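Local coordinates for putative immunoglobulin-blocking virulence protein (Mycoplasma mycoides subsp. capri, PDB 7ADK), which probably binds host immunoglobulin and blocks its action, serving the mycoplasma as a virulence factor, at residues 298-303 with 325-331; 248-252 with 318-324; 576-581 with 600-606; 618-622 with 655-660. All blocks are in the same frame, centred on the assembly; numbering follows the deposited sequence.

In the fold
Contacts 1 and 2 adjoin, their centres about 10 Å apart, on a small antiparallel sheet: contact 1 involves its middle strand, 326-332, and contact 2 the neighbouring strand 318-320, the two strands joined by a Phe-319 to Asp-327 backbone hydrogen bond. Both are partly buried and rely on backbone bonding, with a serine-aspartate network in the first and an arginine-carbonyl grip in the second. Contact 3, the most buried and nearest the chain centre, is mainly aromatic and apolar, beside the five-stranded parallel sheet. Contact 4, with centre about 23 Å from that of contact 3, is partly buried and uses mainly polar side chains to join two irregular loops that connect strands of the same sheet.

Contact 1 of 4, residues 298-303 with 325-331; sequences KIASTS and EIDSNGW
The indole of Trp-331 meets Ser-303 at its edge: NE1 donates to OG over 3.2 Å, with an N-H...O angle of 150° and the oxygen only 8° out of the ring plane. Over one face, nearer the rim than the centre, stands the hydroxyl of Ser-328, whose own hydrogen bond goes to Gly-330 O. Tyr-306 of helix 301-308 also stacks on the indole. The carboxylate of Asp-327 is the second flat group. Ser-303 OG gives its hydrogen to OD2 on the anti side at 2.8 Å, while the backbone N of Ser-328 reaches the same oxygen from above the carboxylate plane. Ser-303 therefore relays one bond into the next, from indole N-H to carboxylate, and two donors on OD2 probably favour the charged acid. CG of Asp-327 stands anti to the backbone N (chi1 -160°), which brings the carboxylate round to the serine.

Ala-300 CB packs 3.6 Å from Asp-327 CB and 3.5 Å from Glu-325 OE2, an oxygen hydrogen-bonded to Asn-321. The backbones form a single bridge in the parallel pattern, with Ile-326 N to Lys-298 O at 2.8 Å and Ala-300 N to Ile-326 O also at 2.8 Å. Beside the bridge, Ile-299 CD1 lies 4.1 Å from Ile-326 CB.

Both isoleucines extend to Ala-189 of helix 182-194 and to Ile-313 of strand 312-313. Asp-327 pairs through its backbone with Phe-319, which sets this bridge beside strand 318-320, just ahead of helix 301-308.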
loop_
_atom_site.group_PDB
_atom_site.type_symbol
_atom_site.label_atom_id
_atom_site.label_comp_id
_atom_site.label_asym_id
_atom_site.label_seq_id
_atom_site.Cartn_x
_atom_site.Cartn_y
_atom_site.Cartn_z
ATOM N N LYS A 298 41.917 29.817 -19.224
ATOM C CA LYS A 298 41.200 29.619 -20.507
ATOM C C LYS A 298 39.778 29.117 -20.251
ATOM O O LYS A 298 39.592 28.189 -19.468
ATOM C CB LYS A 298 41.944 28.650 -21.452
ATOM C CG LYS A 298 43.227 29.259 -22.028
ATOM C CD LYS A 298 43.895 28.360 -23.075
ATOM C CE LYS A 298 45.135 29.013 -23.709
ATOM N NZ LYS A 298 46.198 29.329 -22.722
ATOM N N ILE A 299 38.792 29.673 -20.954
ATOM C CA ILE A 299 37.369 29.279 -20.894
ATOM C C ILE A 299 36.989 28.422 -22.113
ATOM O O ILE A 299 37.380 28.724 -23.240
ATOM C CB ILE A 299 36.453 30.518 -20.772
ATOM C CG1 ILE A 299 36.674 31.319 -19.474
ATOM C CG2 ILE A 299 34.964 30.154 -20.886
ATOM C CD1 ILE A 299 36.497 30.541 -18.167
ATOM N N ALA A 300 36.226 27.356 -21.889
ATOM C CA ALA A 300 35.743 26.424 -22.907
ATOM C C ALA A 300 34.649 27.000 -23.829
ATOM O O ALA A 300 33.902 27.908 -23.467
ATOM C CB ALA A 300 35.256 25.163 -22.201
ATOM N N SER A 301 34.534 26.436 -25.035
ATOM C CA SER A 301 33.768 27.000 -26.156
ATOM C C SER A 301 32.271 27.178 -25.879
ATOM O O SER A 301 31.685 28.158 -26.317
ATOM C CB SER A 301 33.973 26.098 -27.381
ATOM O OG SER A 301 33.504 26.677 -28.578
ATOM N N THR A 302 31.640 26.258 -25.153
ATOM C CA THR A 302 30.216 26.337 -24.793
ATOM C C THR A 302 29.980 27.356 -23.687
ATOM O O THR A 302 29.153 28.247 -23.831
ATOM C CB THR A 302 29.698 24.966 -24.345
ATOM O OG1 THR A 302 30.507 24.474 -23.307
ATOM C CG2 THR A 302 29.719 23.945 -25.476
ATOM N N SER A 303 30.753 27.292 -22.603
ATOM C CA SER A 303 30.664 28.236 -21.487
ATOM C C SER A 303 31.015 29.682 -21.853
ATOM O O SER A 303 30.607 30.596 -21.148
ATOM C CB SER A 303 31.517 27.746 -20.330
ATOM O OG SER A 303 30.922 26.597 -19.778
ATOM N N GLU A 325 41.140 23.713 -20.005
ATOM C CA GLU A 325 40.251 24.868 -20.078
ATOM C C GLU A 325 39.004 24.644 -19.210
ATOM O O GLU A 325 38.569 23.510 -19.012
ATOM C CB GLU A 325 39.922 25.160 -21.552
ATOM C CG GLU A 325 39.298 23.951 -22.252
ATOM C CD GLU A 325 38.955 24.194 -23.724
ATOM O OE1 GLU A 325 39.776 24.774 -24.460
ATOM O OE2 GLU A 325 37.854 23.804 -24.162
ATOM N N ILE A 326 38.466 25.728 -18.658
ATOM C CA ILE A 326 37.382 25.720 -17.672
ATOM C C ILE A 326 36.022 25.727 -18.382
ATOM O O ILE A 326 35.765 26.557 -19.249
ATOM C CB ILE A 326 37.526 26.899 -16.691
ATOM C CG1 ILE A 326 38.858 26.833 -15.926
ATOM C CG2 ILE A 326 36.353 26.945 -15.714
ATOM C CD1 ILE A 326 39.060 28.018 -14.984
ATOM N N ASP A 327 35.140 24.823 -17.982
ATOM C CA ASP A 327 33.810 24.554 -18.533
ATOM C C ASP A 327 32.819 24.335 -17.377
ATOM O O ASP A 327 33.236 24.258 -16.224
ATOM C CB ASP A 327 33.926 23.334 -19.459
ATOM C CG ASP A 327 32.782 23.201 -20.467
ATOM O OD1 ASP A 327 32.873 22.302 -21.335
ATOM O OD2 ASP A 327 31.833 24.019 -20.429
ATOM N N SER A 328 31.512 24.258 -17.612
ATOM C CA SER A 328 30.562 23.984 -16.522
ATOM C C SER A 328 29.308 23.241 -16.960
ATOM O O SER A 328 28.982 23.162 -18.140
ATOM C CB SER A 328 30.223 25.254 -15.728
ATOM O OG SER A 328 29.262 26.065 -16.352
ATOM N N ASN A 329 28.611 22.672 -15.978
ATOM C CA ASN A 329 27.254 22.146 -16.109
ATOM C C ASN A 329 26.222 23.059 -15.408
ATOM O O ASN A 329 25.218 22.585 -14.889
ATOM C CB ASN A 329 27.240 20.665 -15.682
ATOM C CG ASN A 329 27.679 20.388 -14.252
ATOM O OD1 ASN A 329 27.472 21.157 -13.329
ATOM N ND2 ASN A 329 28.294 19.253 -14.011
ATOM N N GLY A 330 26.487 24.368 -15.339
ATOM C CA GLY A 330 25.660 25.329 -14.606
ATOM C C GLY A 330 26.164 26.768 -14.677
ATOM O O GLY A 330 27.356 27.031 -14.503
ATOM N N TRP A 331 25.252 27.701 -14.968
ATOM C CA TRP A 331 25.505 29.134 -15.186
ATOM C C TRP A 331 24.419 29.987 -14.522
ATOM O O TRP A 331 23.240 29.654 -14.582
ATOM C CB TRP A 331 25.603 29.487 -16.682
ATOM C CG TRP A 331 26.462 28.617 -17.539
ATOM C CD1 TRP A 331 27.745 28.865 -17.869
ATOM C CD2 TRP A 331 26.133 27.338 -18.159
ATOM N NE1 TRP A 331 28.233 27.828 -18.629
ATOM C CE2 TRP A 331 27.286 26.859 -18.834
ATOM C CE3 TRP A 331 24.986 26.514 -18.196
ATOM C CZ2 TRP A 331 27.310 25.636 -19.504
ATOM C CZ3 TRP A 331 25.004 25.278 -18.864
ATOM C CH2 TRP A 331 26.160 24.839 -19.520
#

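Contact 2 of 4, residues 248-252 with 318-324; sequences RYKKM and AFINEAG
Ala-318 O is gripped by two nitrogens of Arg-248, NE at 2.8 Å and NH2 at 2.9 Å. The two hold it side-on, and the oxygen lies within 5° of the guanidinium plane; NE approaches almost along the C=O axis, and NH2 comes in at a sharper angle. A bend at chi3 (64°) turns the guanidinium edge onto the strand. The backbone of the same arginine works in the reverse sense: its O accepts Ile-320 N at 3.0 Å with an N-H...O angle of 169°. Met-252 N bonds to Tyr-249 O, three residues back, in keeping with Arg-248 O being taken by the strand. Helix 248-252 and strand 318-320 run nearly parallel, their axes approaching to 6.0 Å.

Apolar groups fill the side beyond these bonds. Ile-320 sends CG2 to within 3.7 Å of Met-252 CB and CD1 to Tyr-249 CD1, meeting that ring obliquely. The Met-252 chain is bent at both chi2 and chi3, which folds CE over the type I turn 321-324, where it lies close to Glu-322 O and Gly-324 N. On the exposed side, the extended Lys-251 crosses the Phe-319 ring obliquely, CD 3.8 Å from CE2; its NZ stays 5.4 Å from Glu-322 OE2, too far for a salt bridge.

Val-203 O accepts from Arg-248 NH1, and Pro-315 O takes a weak bond from NH2. The chemistry is thus that of a guanidinium held by backbone carbonyls: its positive charge is probably stabilised by the C=O dipoles of Ala-318 and Val-203, with a weaker share from Pro-315.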
loop_
_atom_site.group_PDB
_atom_site.type_symbol
_atom_site.label_atom_id
_atom_site.label_comp_id
_atom_site.label_asym_id
_atom_site.label_seq_id
_atom_site.Cartn_x
_atom_site.Cartn_y
_atom_site.Cartn_z
ATOM N N ARG A 248 35.083 16.646 -11.422
ATOM C CA ARG A 248 35.398 18.013 -11.849
ATOM C C ARG A 248 36.811 18.175 -12.405
ATOM O O ARG A 248 37.083 19.112 -13.144
ATOM C CB ARG A 248 35.214 18.963 -10.672
ATOM C CG ARG A 248 33.815 18.922 -10.051
ATOM C CD ARG A 248 33.725 19.885 -8.876
ATOM N NE ARG A 248 33.903 21.268 -9.319
ATOM C CZ ARG A 248 33.916 22.340 -8.569
ATOM N NH1 ARG A 248 33.855 22.299 -7.284
ATOM N NH2 ARG A 248 33.966 23.487 -9.142
ATOM N N TYR A 249 37.702 17.256 -12.061
ATOM C CA TYR A 249 39.060 17.150 -12.593
ATOM C C TYR A 249 39.214 16.002 -13.599
ATOM O O TYR A 249 40.057 16.088 -14.480
ATOM C CB TYR A 249 40.046 16.975 -11.433
ATOM C CG TYR A 249 39.803 17.862 -10.230
ATOM C CD1 TYR A 249 40.352 19.154 -10.160
ATOM C CD2 TYR A 249 38.991 17.388 -9.186
ATOM C CE1 TYR A 249 40.057 19.981 -9.061
ATOM C CE2 TYR A 249 38.703 18.208 -8.085
ATOM C CZ TYR A 249 39.218 19.513 -8.031
ATOM O OH TYR A 249 38.906 20.304 -6.981
ATOM N N LYS A 250 38.414 14.931 -13.489
ATOM C CA LYS A 250 38.645 13.601 -14.098
ATOM C C LYS A 250 38.894 13.614 -15.609
ATOM O O LYS A 250 39.801 12.946 -16.084
ATOM C CB LYS A 250 37.477 12.669 -13.753
ATOM C CG LYS A 250 37.775 11.211 -14.019
ATOM C CD LYS A 250 36.621 10.280 -14.004
ATOM C CE LYS A 250 36.967 8.810 -14.212
ATOM N NZ LYS A 250 37.296 8.477 -15.608
ATOM N N LYS A 251 38.161 14.445 -16.352
ATOM C CA LYS A 251 38.325 14.649 -17.806
ATOM C C LYS A 251 39.710 15.175 -18.212
ATOM O O LYS A 251 40.176 14.858 -19.296
ATOM C CB LYS A 251 37.224 15.597 -18.314
ATOM C CG LYS A 251 35.814 15.004 -18.171
ATOM C CD LYS A 251 34.750 15.923 -18.778
ATOM C CE LYS A 251 33.358 15.354 -18.515
ATOM N NZ LYS A 251 32.279 16.156 -19.140
ATOM N N MET A 252 40.373 15.934 -17.342
ATOM C CA MET A 252 41.797 16.288 -17.427
ATOM C C MET A 252 42.699 15.214 -16.794
ATOM O O MET A 252 43.749 14.886 -17.329
ATOM C CB MET A 252 41.979 17.676 -16.789
ATOM C CG MET A 252 43.422 18.098 -16.486
ATOM S SD MET A 252 44.606 17.991 -17.840
ATOM C CE MET A 252 43.863 19.106 -19.030
ATOM N N ALA A 318 31.559 24.276 -12.072
ATOM C CA ALA A 318 32.759 24.359 -12.891
ATOM C C ALA A 318 33.535 23.043 -12.916
ATOM O O ALA A 318 33.815 22.478 -11.860
ATOM C CB ALA A 318 33.635 25.493 -12.366
ATOM N N PHE A 319 33.971 22.615 -14.095
ATOM C CA PHE A 319 34.896 21.502 -14.299
ATOM C C PHE A 319 35.985 21.889 -15.302
ATOM O O PHE A 319 35.881 22.886 -16.003
ATOM C CB PHE A 319 34.140 20.223 -14.707
ATOM C CG PHE A 319 33.575 20.181 -16.115
ATOM C CD1 PHE A 319 32.271 20.634 -16.349
ATOM C CD2 PHE A 319 34.329 19.653 -17.177
ATOM C CE1 PHE A 319 31.727 20.559 -17.642
ATOM C CE2 PHE A 319 33.787 19.590 -18.471
ATOM C CZ PHE A 319 32.482 20.039 -18.701
ATOM N N ILE A 320 37.056 21.115 -15.360
ATOM C CA ILE A 320 38.151 21.285 -16.322
ATOM C C ILE A 320 37.978 20.213 -17.399
ATOM O O ILE A 320 37.910 19.032 -17.058
ATOM C CB ILE A 320 39.496 21.113 -15.577
ATOM C CG1 ILE A 320 39.696 22.171 -14.473
ATOM C CG2 ILE A 320 40.686 21.152 -16.536
ATOM C CD1 ILE A 320 40.572 21.684 -13.337
ATOM N N ASN A 321 37.893 20.566 -18.679
ATOM C CA ASN A 321 37.810 19.548 -19.734
ATOM C C ASN A 321 39.207 19.110 -20.210
ATOM O O ASN A 321 40.236 19.562 -19.713
ATOM C CB ASN A 321 36.844 19.975 -20.856
ATOM C CG ASN A 321 37.365 20.979 -21.861
ATOM O OD1 ASN A 321 38.454 20.867 -22.386
ATOM N ND2 ASN A 321 36.564 21.945 -22.225
ATOM N N GLU A 322 39.239 18.221 -21.195
ATOM C CA GLU A 322 40.433 17.564 -21.736
ATOM C C GLU A 322 41.541 18.527 -22.181
ATOM O O GLU A 322 42.714 18.203 -22.056
ATOM C CB GLU A 322 40.039 16.695 -22.946
ATOM C CG GLU A 322 39.073 15.536 -22.656
ATOM C CD GLU A 322 37.605 15.933 -22.429
ATOM O OE1 GLU A 322 37.198 17.059 -22.783
ATOM O OE2 GLU A 322 36.832 15.112 -21.893
ATOM N N ALA A 323 41.203 19.711 -22.687
ATOM C CA ALA A 323 42.145 20.638 -23.320
ATOM C C ALA A 323 42.793 21.670 -22.372
ATOM O O ALA A 323 43.399 22.638 -22.830
ATOM C CB ALA A 323 41.430 21.286 -24.508
ATOM N N GLY A 324 42.675 21.491 -21.054
ATOM C CA GLY A 324 43.203 22.442 -20.069
ATOM C C GLY A 324 42.463 23.776 -20.080
ATOM O O GLY A 324 43.067 24.840 -20.191
#

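Contact 3 of 4, residues 576-581 with 600-606; sequences VYYARN and LGQNSYP
Tyr-577 and the Tyr-605/Pro-606 pair meet within a beta-alpha-beta crossover, where helix 567-579 and the loop after it connect the parallel neighbours 553-555 and 608-610. CB of Tyr-577 leaves the helix with CG anti to the carbonyl carbon, which sends the ring along the incoming loop. CD1 then meets Tyr-605 CB at 3.8 Å. One atom further, CE1 lies 3.9 Å from Tyr-605 CD2 and 4.1 Å from Pro-606 CD. At the tip, OH donates to Pro-606 O at 2.8 Å, the C=O...O angle being 175°, with that oxygen near the ring plane. The two tyrosines form a T-shaped pair: the edge of Tyr-605 points at the face of Tyr-577, centroids 5.6 Å apart and planes at 78°.

Beside this pair, Val-576 CG1 packs 3.5 Å from Pro-606 CG, and both residues reach Leu-554 of strand 553-555 and Tyr-517 of strand 516-517, so the apolar side turns toward the sheet. Arg-636 holds the other end of the contact, its NH1 hydrogen-bonded to Tyr-577 O and Leu-600 O, which ties the helix end to the 3-10 segment 600-602. The Tyr-578 ring presents its edge to Leu-600, while its hydroxyl bonds to Glu-634 O. Leu-600 O also receives a weak hydrogen bond from Asn-581 ND2, 3.3 Å long and bent to 121° at the hydrogen.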
loop_
_atom_site.group_PDB
_atom_site.type_symbol
_atom_site.label_atom_id
_atom_site.label_comp_id
_atom_site.label_asym_id
_atom_site.label_seq_id
_atom_site.Cartn_x
_atom_site.Cartn_y
_atom_site.Cartn_z
ATOM N N VAL A 576 -7.689 28.823 -15.169
ATOM C CA VAL A 576 -6.403 28.164 -14.980
ATOM C C VAL A 576 -5.548 28.230 -16.242
ATOM O O VAL A 576 -4.385 28.617 -16.205
ATOM C CB VAL A 576 -6.656 26.716 -14.568
ATOM C CG1 VAL A 576 -5.359 26.011 -14.279
ATOM C CG2 VAL A 576 -7.548 26.656 -13.346
ATOM N N TYR A 577 -6.129 27.866 -17.381
ATOM C CA TYR A 577 -5.382 27.694 -18.614
ATOM C C TYR A 577 -4.956 29.006 -19.271
ATOM O O TYR A 577 -4.006 28.954 -20.044
ATOM C CB TYR A 577 -6.168 26.763 -19.553
ATOM C CG TYR A 577 -6.350 25.307 -19.096
ATOM C CD1 TYR A 577 -5.552 24.752 -18.076
ATOM C CD2 TYR A 577 -7.309 24.477 -19.716
ATOM C CE1 TYR A 577 -5.700 23.418 -17.684
ATOM C CE2 TYR A 577 -7.468 23.135 -19.314
ATOM C CZ TYR A 577 -6.662 22.599 -18.294
ATOM O OH TYR A 577 -6.788 21.304 -17.907
ATOM N N TYR A 578 -5.565 30.165 -18.985
ATOM C CA TYR A 578 -5.181 31.457 -19.595
ATOM C C TYR A 578 -5.432 32.717 -18.753
ATOM O O TYR A 578 -4.559 33.573 -18.720
ATOM C CB TYR A 578 -5.855 31.656 -20.956
ATOM C CG TYR A 578 -5.496 30.635 -22.018
ATOM C CD1 TYR A 578 -4.244 30.696 -22.657
ATOM C CD2 TYR A 578 -6.395 29.605 -22.336
ATOM C CE1 TYR A 578 -3.890 29.718 -23.604
ATOM C CE2 TYR A 578 -6.041 28.625 -23.275
ATOM C CZ TYR A 578 -4.792 28.684 -23.915
ATOM O OH TYR A 578 -4.476 27.724 -24.812
ATOM N N ALA A 579 -6.574 32.876 -18.088
ATOM C CA ALA A 579 -6.921 34.148 -17.444
ATOM C C ALA A 579 -6.101 34.451 -16.172
ATOM O O ALA A 579 -5.857 35.613 -15.859
ATOM C CB ALA A 579 -8.418 34.181 -17.156
ATOM N N ARG A 580 -5.648 33.427 -15.442
ATOM C CA ARG A 580 -4.739 33.533 -14.286
ATOM C C ARG A 580 -3.460 32.708 -14.478
ATOM O O ARG A 580 -2.710 32.476 -13.542
ATOM C CB ARG A 580 -5.481 33.194 -12.983
ATOM C CG ARG A 580 -6.542 34.231 -12.615
ATOM C CD ARG A 580 -7.391 33.838 -11.404
ATOM N NE ARG A 580 -6.672 34.019 -10.142
ATOM C CZ ARG A 580 -7.086 33.681 -8.935
ATOM N NH1 ARG A 580 -6.343 33.930 -7.913
ATOM N NH2 ARG A 580 -8.233 33.118 -8.696
ATOM N N ASN A 581 -3.166 32.253 -15.696
ATOM C CA ASN A 581 -2.081 31.315 -15.965
ATOM C C ASN A 581 -0.690 31.858 -15.605
ATOM O O ASN A 581 0.206 31.076 -15.315
ATOM C CB ASN A 581 -2.155 30.905 -17.438
ATOM C CG ASN A 581 -1.045 29.973 -17.879
ATOM O OD1 ASN A 581 -1.104 28.770 -17.736
ATOM N ND2 ASN A 581 -0.005 30.495 -18.469
ATOM N N LEU A 600 1.628 32.649 -22.674
ATOM C CA LEU A 600 0.880 31.764 -21.777
ATOM C C LEU A 600 0.919 30.298 -22.243
ATOM O O LEU A 600 1.015 29.400 -21.413
ATOM C CB LEU A 600 -0.563 32.269 -21.652
ATOM C CG LEU A 600 -0.797 33.368 -20.620
ATOM C CD1 LEU A 600 0.133 34.554 -20.712
ATOM C CD2 LEU A 600 -2.199 33.899 -20.783
ATOM N N GLY A 601 0.941 30.052 -23.550
ATOM C CA GLY A 601 1.072 28.734 -24.160
ATOM C C GLY A 601 2.311 27.910 -23.790
ATOM O O GLY A 601 2.189 26.701 -23.619
ATOM N N GLN A 602 3.483 28.531 -23.627
ATOM C CA GLN A 602 4.748 27.840 -23.305
ATOM C C GLN A 602 4.857 27.392 -21.838
ATOM O O GLN A 602 5.772 26.666 -21.470
ATOM C CB GLN A 602 5.943 28.728 -23.685
ATOM C CG GLN A 602 6.069 29.088 -25.172
ATOM C CD GLN A 602 6.498 27.940 -26.073
ATOM O OE1 GLN A 602 6.314 26.785 -25.802
ATOM N NE2 GLN A 602 7.052 28.185 -27.207
ATOM N N ASN A 603 3.934 27.818 -20.989
ATOM C CA ASN A 603 3.898 27.543 -19.564
ATOM C C ASN A 603 3.161 26.244 -19.240
ATOM O O ASN A 603 2.319 25.796 -20.013
ATOM C CB ASN A 603 3.263 28.751 -18.878
ATOM C CG ASN A 603 4.153 29.958 -18.984
ATOM O OD1 ASN A 603 4.961 30.208 -18.118
ATOM N ND2 ASN A 603 4.135 30.685 -20.069
ATOM N N SER A 604 3.448 25.655 -18.081
ATOM C CA SER A 604 2.726 24.490 -17.578
ATOM C C SER A 604 1.309 24.830 -17.104
ATOM O O SER A 604 0.982 25.982 -16.848
ATOM C CB SER A 604 3.553 23.822 -16.491
ATOM O OG SER A 604 2.893 22.716 -15.942
ATOM N N TYR A 605 0.447 23.820 -17.030
ATOM C CA TYR A 605 -0.957 23.874 -16.630
ATOM C C TYR A 605 -1.353 22.499 -16.080
ATOM O O TYR A 605 -0.734 21.520 -16.478
ATOM C CB TYR A 605 -1.820 24.262 -17.847
ATOM C CG TYR A 605 -1.573 23.485 -19.134
ATOM C CD1 TYR A 605 -0.489 23.837 -19.951
ATOM C CD2 TYR A 605 -2.387 22.398 -19.501
ATOM C CE1 TYR A 605 -0.190 23.093 -21.101
ATOM C CE2 TYR A 605 -2.112 21.674 -20.670
ATOM C CZ TYR A 605 -1.009 22.014 -21.473
ATOM O OH TYR A 605 -0.765 21.338 -22.622
ATOM N N PRO A 606 -2.382 22.357 -15.229
ATOM C CA PRO A 606 -2.864 21.056 -14.780
ATOM C C PRO A 606 -3.482 20.258 -15.931
ATOM O O PRO A 606 -4.533 20.596 -16.472
ATOM C CB PRO A 606 -3.827 21.325 -13.632
ATOM C CG PRO A 606 -4.228 22.761 -13.816
ATOM C CD PRO A 606 -3.065 23.417 -14.534
#

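Contact 4 of 4, residues 618-622 with 655-660; sequences KSLKG and DELNEA
Ser-619 and Leu-620 pack closely against Glu-659, whereas Lys-621 and Asn-658 meet loosely on the more solvent-exposed side. On the tight side, Leu-620 N donates to Glu-659 OE2 at 3.0 Å with an N-H...O angle of 164°, reaching the carboxylate on its anti side but 30° out of plane. Glu-659 gets there with CG anti to the backbone N (chi1 168°) and an extended chain, whose CG lies 3.7 Å from Ser-619 CB. Next to it, Ala-660 CB sits against Leu-620 O and 4.1 Å from Leu-620 CB.

Ser-619 OG works both ways: it donates to Asp-655 OD2 at 3.2 Å, nearly in line with the C-O bond of the carboxylate, and accepts Lys-621 N at 3.3 Å, which closes an ST turn. The hydroxyl thereby braces its own loop while reaching the other.

On the exposed side, Lys-621 and Asn-658 run side by side in the same direction, with CD 3.6 Å from ND2. The lysine chain then bends away, leaving NZ 6.4 Å from Asp-655 OD2, so any attraction between these charges is long-range.

Helix 698-709 backs both loops. Tyr-707 touches Ser-619 and Glu-659 and bonds through its hydroxyl to Lys-618 O, while Asn-703 ND2 holds Glu-656 O and Glu-659 O. The contact thus joins the connection from strand 608-610 to strand 640-643 with the one that leads from 650-652 into 676-679.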
loop_
_atom_site.group_PDB
_atom_site.type_symbol
_atom_site.label_atom_id
_atom_site.label_comp_id
_atom_site.label_asym_id
_atom_site.label_seq_id
_atom_site.Cartn_x
_atom_site.Cartn_y
_atom_site.Cartn_z
ATOM N N LYS A 618 -19.936 13.010 -20.550
ATOM C CA LYS A 618 -19.485 11.724 -21.116
ATOM C C LYS A 618 -18.274 11.843 -22.041
ATOM O O LYS A 618 -17.708 10.848 -22.465
ATOM C CB LYS A 618 -20.687 11.059 -21.811
ATOM C CG LYS A 618 -21.678 10.493 -20.777
ATOM C CD LYS A 618 -22.972 9.965 -21.390
ATOM C CE LYS A 618 -23.934 11.040 -21.910
ATOM N NZ LYS A 618 -24.617 11.804 -20.846
ATOM N N SER A 619 -17.854 13.049 -22.363
ATOM C CA SER A 619 -16.968 13.371 -23.471
ATOM C C SER A 619 -16.333 14.748 -23.260
ATOM O O SER A 619 -16.750 15.499 -22.384
ATOM C CB SER A 619 -17.809 13.353 -24.752
ATOM O OG SER A 619 -18.881 14.269 -24.716
ATOM N N LEU A 620 -15.374 15.133 -24.096
ATOM C CA LEU A 620 -14.927 16.530 -24.227
ATOM C C LEU A 620 -15.884 17.402 -25.083
ATOM O O LEU A 620 -15.472 18.451 -25.574
ATOM C CB LEU A 620 -13.471 16.564 -24.735
ATOM C CG LEU A 620 -12.388 16.529 -23.646
ATOM C CD1 LEU A 620 -12.504 15.344 -22.711
ATOM C CD2 LEU A 620 -11.012 16.472 -24.297
ATOM N N LYS A 621 -17.146 16.999 -25.304
ATOM C CA LYS A 621 -18.136 17.835 -26.007
ATOM C C LYS A 621 -18.347 19.147 -25.245
ATOM O O LYS A 621 -18.526 19.134 -24.036
ATOM C CB LYS A 621 -19.476 17.088 -26.161
ATOM C CG LYS A 621 -20.476 17.829 -27.065
ATOM C CD LYS A 621 -21.908 17.288 -26.997
ATOM C CE LYS A 621 -22.763 17.939 -25.915
ATOM N NZ LYS A 621 -23.226 19.293 -26.296
ATOM N N GLY A 622 -18.372 20.270 -25.953
ATOM C CA GLY A 622 -18.694 21.583 -25.398
ATOM C C GLY A 622 -17.584 22.235 -24.586
ATOM O O GLY A 622 -17.812 23.272 -23.985
ATOM N N ASP A 655 -23.290 11.045 -29.877
ATOM C CA ASP A 655 -22.549 12.323 -29.848
ATOM C C ASP A 655 -21.060 12.145 -30.204
ATOM O O ASP A 655 -20.304 13.107 -30.276
ATOM C CB ASP A 655 -22.672 13.033 -28.482
ATOM C CG ASP A 655 -21.776 12.462 -27.379
ATOM O OD1 ASP A 655 -21.574 11.240 -27.376
ATOM O OD2 ASP A 655 -21.276 13.220 -26.515
ATOM N N GLU A 656 -20.598 10.918 -30.421
ATOM C CA GLU A 656 -19.195 10.607 -30.679
ATOM C C GLU A 656 -18.671 11.232 -31.966
ATOM O O GLU A 656 -17.475 11.428 -32.090
ATOM C CB GLU A 656 -18.981 9.092 -30.688
ATOM C CG GLU A 656 -19.331 8.468 -29.339
ATOM C CD GLU A 656 -18.726 7.080 -29.167
ATOM O OE1 GLU A 656 -19.286 6.109 -29.712
ATOM O OE2 GLU A 656 -17.684 6.967 -28.493
ATOM N N LEU A 657 -19.549 11.614 -32.896
ATOM C CA LEU A 657 -19.213 12.410 -34.081
ATOM C C LEU A 657 -18.645 13.792 -33.708
ATOM O O LEU A 657 -17.886 14.388 -34.470
ATOM C CB LEU A 657 -20.479 12.614 -34.928
ATOM C CG LEU A 657 -21.066 11.360 -35.595
ATOM C CD1 LEU A 657 -21.909 10.498 -34.665
ATOM C CD2 LEU A 657 -21.979 11.795 -36.734
ATOM N N ASN A 658 -19.017 14.291 -32.530
ATOM C CA ASN A 658 -18.744 15.625 -32.017
ATOM C C ASN A 658 -18.290 15.637 -30.539
ATOM O O ASN A 658 -18.410 16.653 -29.860
ATOM C CB ASN A 658 -19.953 16.529 -32.312
ATOM C CG ASN A 658 -21.230 16.073 -31.641
ATOM O OD1 ASN A 658 -22.010 15.308 -32.183
ATOM N ND2 ASN A 658 -21.499 16.559 -30.465
ATOM N N GLU A 659 -17.712 14.547 -30.027
ATOM C CA GLU A 659 -16.757 14.683 -28.926
ATOM C C GLU A 659 -15.509 15.400 -29.474
ATOM O O GLU A 659 -14.975 15.011 -30.515
ATOM C CB GLU A 659 -16.380 13.336 -28.287
ATOM C CG GLU A 659 -15.156 13.562 -27.375
ATOM C CD GLU A 659 -14.716 12.401 -26.499
ATOM O OE1 GLU A 659 -14.851 11.235 -26.910
ATOM O OE2 GLU A 659 -14.171 12.681 -25.412
ATOM N N ALA A 660 -15.014 16.408 -28.759
ATOM C CA ALA A 660 -13.815 17.106 -29.160
ATOM C C ALA A 660 -12.595 16.157 -29.053
ATOM O O ALA A 660 -12.308 15.579 -28.002
ATOM C CB ALA A 660 -13.735 18.404 -28.378
#